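Local coordinates for cytoplasmic export protein 1 (Saccharomyces cerevisiae, PDB 3VWA) that acts in nuclear tRNA export, binding tRNA and probably passing aminoacylated tRNAs from export receptors at the nuclear pore to the translation machinery, at residues L65-L70 with L117-F122; F126-L131 with F147-C152. All blocks are in the same frame, centred on the assembly; numbering follows the deposited sequence.

How the contacts relate
Both contacts belong to the kinase-like domain, well before the HEAT repeats. Their centres lie about 12 Å apart. Helix 106-122, whose last residues form one side of contact 1, leads almost directly into strand 126-127 of contact 2, while the loop 65-70 follows helix 52-64, which also packs against 147-152. Leu65 joins the two: its CD2 meets Phe126 CZ at 3.4 Å, and its CD1 lies 3.7 Å from Cys152 SG. Leu70 CD1 reaches Leu149 CD2 at 4.1 Å, and Leu120 CD2 approaches Leu128 CD1 at 4.2 Å. Contact 1 is only partly buried, whereas contact 2 is buried.

Contact 1 of 2, residues L65-L70 with L117-F122; sequences LKIPGL and LATLGF
Ile67 opens the contact by laying its CG2 methyl against Phe122 CB at 3.4 Å. The branch of its beta carbon suits the place: CG2 stands anti to the backbone N and faces the helix, while CG1 carries CD1 to within 3.9 Å of Phe122 O. Pro68 comes next and crosses the Phe122 side chain at about a right angle. Its CG rests over one face of the ring, and its CB lies 3.9 Å from Phe122 CE2. A proline with phi -59° fits the second position of the type II turn from Ile67 to Leu70, which the Leu70 N to Ile67 O bond closes. Gly69 takes the third position, where phi is 111° and a residue without a side chain is at home. The same lack of a CB admits Thr119, whose OG1 stands 3.0 Å from Gly69 CA. Thr119 CG2, anti to its own backbone N, sits 3.5 Å from Gly69 C and also reaches Leu70 CD2. The rest of Leu70 belongs to the interior, beside Leu146 and Leu149. Gln115 O, one helical turn earlier, and a water both accept from the threonine hydroxyl, whose single proton they must share or take in turn. This water donates to Gly69 O (2.9 Å) and so links turn and helix. The loop lies between helix 52-64 and strand 73-77 and probably corresponds to the alphaC-beta4 loop of protein kinases, with helix 106-122 in the place of alphaE. Threonine serves two chemistries here, its methyl packing on the turn and its hydroxyl meeting the water. The loop is therefore held to the helix by close van der Waals fit and one water bridge, with no direct hydrogen bond between them.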
loop_
_atom_site.group_PDB
_atom_site.type_symbol
_atom_site.label_atom_id
_atom_site.label_comp_id
_atom_site.label_asym_id
_atom_site.label_seq_id
_atom_site.Cartn_x
_atom_site.Cartn_y
_atom_site.Cartn_z
ATOM N N LEU A 65 10.116 10.499 -31.221
ATOM C CA LEU A 65 10.884 9.375 -30.661
ATOM C C LEU A 65 9.996 8.397 -29.883
ATOM O O LEU A 65 9.252 8.806 -28.995
ATOM C CB LEU A 65 12.039 9.858 -29.786
ATOM C CG LEU A 65 13.124 10.763 -30.343
ATOM C CD1 LEU A 65 14.149 11.002 -29.239
ATOM C CD2 LEU A 65 13.775 10.174 -31.571
ATOM N N LYS A 66 10.051 7.125 -30.256
ATOM C CA LYS A 66 9.241 6.075 -29.639
ATOM C C LYS A 66 10.206 5.148 -28.939
ATOM O O LYS A 66 10.583 4.085 -29.468
ATOM C CB LYS A 66 8.457 5.267 -30.693
ATOM C CG LYS A 66 7.010 5.702 -30.882
ATOM C CD LYS A 66 6.916 6.842 -31.877
ATOM C CE LYS A 66 5.490 7.355 -31.984
ATOM N NZ LYS A 66 5.508 8.834 -32.117
ATOM N N ILE A 67 10.632 5.562 -27.757
ATOM C CA ILE A 67 11.712 4.854 -27.099
ATOM C C ILE A 67 11.149 4.407 -25.762
ATOM O O ILE A 67 10.734 5.225 -24.939
ATOM C CB ILE A 67 12.978 5.734 -26.971
ATOM C CG1 ILE A 67 13.300 6.423 -28.296
ATOM C CG2 ILE A 67 14.174 4.944 -26.424
ATOM C CD1 ILE A 67 14.254 5.668 -29.190
ATOM N N PRO A 68 11.037 3.092 -25.583
ATOM C CA PRO A 68 10.658 2.593 -24.290
ATOM C C PRO A 68 11.722 3.097 -23.295
ATOM O O PRO A 68 12.939 2.950 -23.534
ATOM C CB PRO A 68 10.790 1.068 -24.457
ATOM C CG PRO A 68 10.714 0.821 -25.939
ATOM C CD PRO A 68 11.256 2.027 -26.591
ATOM N N GLY A 69 11.277 3.671 -22.197
ATOM C CA GLY A 69 12.190 4.235 -21.239
ATOM C C GLY A 69 12.153 5.745 -21.164
ATOM O O GLY A 69 12.495 6.294 -20.136
ATOM N N LEU A 70 11.784 6.433 -22.252
ATOM C CA LEU A 70 11.425 7.863 -22.116
ATOM C C LEU A 70 10.033 8.058 -21.508
ATOM O O LEU A 70 9.189 7.169 -21.573
ATOM C CB LEU A 70 11.459 8.589 -23.466
ATOM C CG LEU A 70 12.724 8.504 -24.300
ATOM C CD1 LEU A 70 12.473 9.371 -25.532
ATOM C CD2 LEU A 70 13.967 8.931 -23.505
ATOM N N LEU A 117 19.666 2.069 -18.210
ATOM C CA LEU A 117 20.535 1.457 -19.197
ATOM C C LEU A 117 19.769 0.826 -20.365
ATOM O O LEU A 117 20.195 0.924 -21.504
ATOM C CB LEU A 117 21.486 0.452 -18.510
ATOM C CG LEU A 117 22.546 1.139 -17.601
ATOM C CD1 LEU A 117 23.218 0.152 -16.645
ATOM C CD2 LEU A 117 23.663 1.806 -18.412
ATOM N N ALA A 118 18.654 0.154 -20.129
ATOM C CA ALA A 118 17.927 -0.407 -21.281
ATOM C C ALA A 118 17.459 0.750 -22.197
ATOM O O ALA A 118 17.494 0.621 -23.430
ATOM C CB ALA A 118 16.724 -1.222 -20.814
ATOM N N THR A 119 17.056 1.875 -21.586
ATOM C CA THR A 119 16.610 3.018 -22.350
ATOM C C THR A 119 17.726 3.666 -23.177
ATOM O O THR A 119 17.522 3.955 -24.356
ATOM C CB THR A 119 16.015 4.048 -21.448
ATOM O OG1 THR A 119 15.005 3.391 -20.680
ATOM C CG2 THR A 119 15.443 5.216 -22.301
ATOM N N LEU A 120 18.885 3.853 -22.559
ATOM C CA LEU A 120 20.076 4.359 -23.257
ATOM C C LEU A 120 20.585 3.382 -24.331
ATOM O O LEU A 120 21.280 3.783 -25.282
ATOM C CB LEU A 120 21.186 4.687 -22.227
ATOM C CG LEU A 120 20.801 5.823 -21.253
ATOM C CD1 LEU A 120 21.669 5.877 -19.996
ATOM C CD2 LEU A 120 20.752 7.195 -21.930
ATOM N N GLY A 121 20.216 2.112 -24.204
ATOM C CA GLY A 121 20.453 1.132 -25.283
ATOM C C GLY A 121 19.562 1.360 -26.514
ATOM O O GLY A 121 20.009 1.204 -27.648
ATOM N N PHE A 122 18.304 1.734 -26.293
ATOM C CA PHE A 122 17.399 2.071 -27.401
ATOM C C PHE A 122 17.816 3.397 -28.039
ATOM O O PHE A 122 17.577 3.639 -29.219
ATOM C CB PHE A 122 15.961 2.127 -26.927
ATOM C CG PHE A 122 15.404 0.786 -26.518
ATOM C CD1 PHE A 122 15.480 -0.316 -27.374
ATOM C CD2 PHE A 122 14.778 0.623 -25.297
ATOM C CE1 PHE A 122 14.957 -1.560 -27.002
ATOM C CE2 PHE A 122 14.254 -0.601 -24.923
ATOM C CZ PHE A 122 14.344 -1.704 -25.775
HETATM O O HOH W 1 14.551 5.069 -18.539
#

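Contact 2 of 2, residues F126-L131 with F147-C152; sequences FVLGTL and FGLELC
Leu128 and Cys152 bring their CA atoms to 4.6 Å as the two chains run past each other in opposite directions, continuing the antiparallel pairing of strands 126-127 and 153-154. Cys152 CA also gives Val127 O a CH...O contact of 3.2 Å. The one direct hydrogen bond between the segments runs from Thr130 OG1 to Gly148 O, 2.7 Å, with the donor tilted 17° from the carbonyl plane. A chi1 of 64° places OG1 between the backbone N and the carbonyl carbon and leaves CG2 to pack on Leu151 CB at 3.8 Å. Gly148, with phi 104°, has a backbone that suits a residue without a side chain, and its carbonyl also accepts from a water that donates to Leu128 O and is bound by Leu151 N. A second water donates to both Phe147 O and Thr130 OG1. Leu128 starts away from the partner chain, but its CD2 comes back to lie 3.3 Å from Gly148 O and 4.1 Å from Leu149 CD1. Just before strand 153-154, Cys152 SG lies obliquely to the Phe126 ring, 5.1 Å from its centroid, a sulfur-aromatic contact. Glu150 turns OE1 to Thr130 CG2 at 3.8 Å, while OE2 accepts from Trp26 NE1. Asp187 receives the backbone N-H groups of Leu128 and Gly129, much as the helix alphaF aspartate holds the catalytic loop in protein kinases. By position, 126-131 and 147-152 probably correspond to the catalytic loop and the DFG region of the kinase fold, with Leu128-Gly129-Thr130 where kinases carry His-Arg-Asp.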
loop_
_atom_site.group_PDB
_atom_site.type_symbol
_atom_site.label_atom_id
_atom_site.label_comp_id
_atom_site.label_asym_id
_atom_site.label_seq_id
_atom_site.Cartn_x
_atom_site.Cartn_y
_atom_site.Cartn_z
ATOM N N PHE A 126 21.274 7.819 -31.094
ATOM C CA PHE A 126 21.051 9.249 -30.833
ATOM C C PHE A 126 22.076 9.749 -29.828
ATOM O O PHE A 126 22.743 8.948 -29.172
ATOM C CB PHE A 126 19.636 9.522 -30.304
ATOM C CG PHE A 126 18.523 9.220 -31.292
ATOM C CD1 PHE A 126 18.144 10.155 -32.242
ATOM C CD2 PHE A 126 17.822 8.021 -31.244
ATOM C CE1 PHE A 126 17.110 9.906 -33.130
ATOM C CE2 PHE A 126 16.775 7.763 -32.136
ATOM C CZ PHE A 126 16.419 8.711 -33.080
ATOM N N VAL A 127 22.253 11.072 -29.763
ATOM C CA VAL A 127 22.944 11.708 -28.640
ATOM C C VAL A 127 21.857 12.296 -27.775
ATOM O O VAL A 127 20.863 12.838 -28.301
ATOM C CB VAL A 127 23.850 12.884 -29.054
ATOM C CG1 VAL A 127 24.778 13.286 -27.890
ATOM C CG2 VAL A 127 24.664 12.530 -30.275
ATOM N N LEU A 128 22.039 12.202 -26.462
ATOM C CA LEU A 128 21.023 12.703 -25.538
ATOM C C LEU A 128 21.529 14.010 -25.023
ATOM O O LEU A 128 20.871 15.023 -25.190
ATOM C CB LEU A 128 20.741 11.720 -24.390
ATOM C CG LEU A 128 19.358 11.697 -23.691
ATOM C CD1 LEU A 128 19.423 11.208 -22.253
ATOM C CD2 LEU A 128 18.538 12.998 -23.786
ATOM N N GLY A 129 22.693 13.967 -24.375
ATOM C CA GLY A 129 23.452 15.145 -24.050
ATOM C C GLY A 129 23.084 15.867 -22.786
ATOM O O GLY A 129 23.874 16.697 -22.280
ATOM N N THR A 130 21.906 15.541 -22.251
ATOM C CA THR A 130 21.303 16.275 -21.135
ATOM C C THR A 130 21.206 15.446 -19.822
ATOM O O THR A 130 20.526 15.870 -18.879
ATOM C CB THR A 130 19.866 16.676 -21.510
ATOM O OG1 THR A 130 19.104 15.458 -21.673
ATOM C CG2 THR A 130 19.812 17.618 -22.844
ATOM N N LEU A 131 21.829 14.275 -19.772
ATOM C CA LEU A 131 21.743 13.394 -18.571
ATOM C C LEU A 131 22.115 14.102 -17.265
ATOM O O LEU A 131 23.217 14.606 -17.111
ATOM C CB LEU A 131 22.663 12.184 -18.710
ATOM C CG LEU A 131 22.216 10.928 -19.439
ATOM C CD1 LEU A 131 23.431 10.112 -19.818
ATOM C CD2 LEU A 131 21.318 10.061 -18.575
ATOM N N PHE A 147 13.546 12.134 -19.131
ATOM C CA PHE A 147 13.021 13.314 -19.721
ATOM C C PHE A 147 14.154 14.215 -20.209
ATOM O O PHE A 147 15.292 14.123 -19.733
ATOM C CB PHE A 147 12.179 14.060 -18.713
ATOM C CG PHE A 147 11.702 15.373 -19.207
ATOM C CD1 PHE A 147 10.631 15.438 -20.118
ATOM C CD2 PHE A 147 12.350 16.563 -18.811
ATOM C CE1 PHE A 147 10.176 16.667 -20.600
ATOM C CE2 PHE A 147 11.900 17.794 -19.294
ATOM C CZ PHE A 147 10.820 17.838 -20.197
ATOM N N GLY A 148 13.839 15.110 -21.144
ATOM C CA GLY A 148 14.797 16.158 -21.503
ATOM C C GLY A 148 15.515 15.926 -22.805
ATOM O O GLY A 148 16.689 15.506 -22.861
ATOM N N LEU A 149 14.835 16.334 -23.857
ATOM C CA LEU A 149 15.194 15.977 -25.201
ATOM C C LEU A 149 15.705 17.250 -25.936
ATOM O O LEU A 149 15.866 17.269 -27.167
ATOM C CB LEU A 149 13.916 15.397 -25.803
ATOM C CG LEU A 149 13.774 13.889 -26.099
ATOM C CD1 LEU A 149 14.761 12.942 -25.386
ATOM C CD2 LEU A 149 12.321 13.445 -25.950
ATOM N N GLU A 150 16.006 18.296 -25.159
ATOM C CA GLU A 150 16.470 19.601 -25.708
ATOM C C GLU A 150 17.618 19.519 -26.716
ATOM O O GLU A 150 17.627 20.228 -27.733
ATOM C CB GLU A 150 16.877 20.571 -24.595
ATOM C CG GLU A 150 15.746 20.931 -23.646
ATOM C CD GLU A 150 15.501 19.902 -22.560
ATOM O OE1 GLU A 150 16.231 18.901 -22.486
ATOM O OE2 GLU A 150 14.576 20.106 -21.747
ATOM N N LEU A 151 18.588 18.658 -26.427
ATOM C CA LEU A 151 19.795 18.559 -27.239
ATOM C C LEU A 151 19.752 17.337 -28.161
ATOM O O LEU A 151 20.637 17.120 -28.960
ATOM C CB LEU A 151 21.012 18.469 -26.301
ATOM C CG LEU A 151 21.413 19.747 -25.551
ATOM C CD1 LEU A 151 22.728 19.487 -24.826
ATOM C CD2 LEU A 151 21.596 20.906 -26.514
ATOM N N CYS A 152 18.719 16.525 -28.021
ATOM C CA CYS A 152 18.690 15.227 -28.655
ATOM C C CYS A 152 18.697 15.313 -30.181
ATOM O O CYS A 152 17.875 16.016 -30.803
ATOM C CB CYS A 152 17.442 14.480 -28.208
ATOM S SG CYS A 152 17.345 12.831 -28.913
HETATM O O HOH W 2 18.591 16.139 -25.240
HETATM O O HOH W 3 18.163 13.873 -19.977
#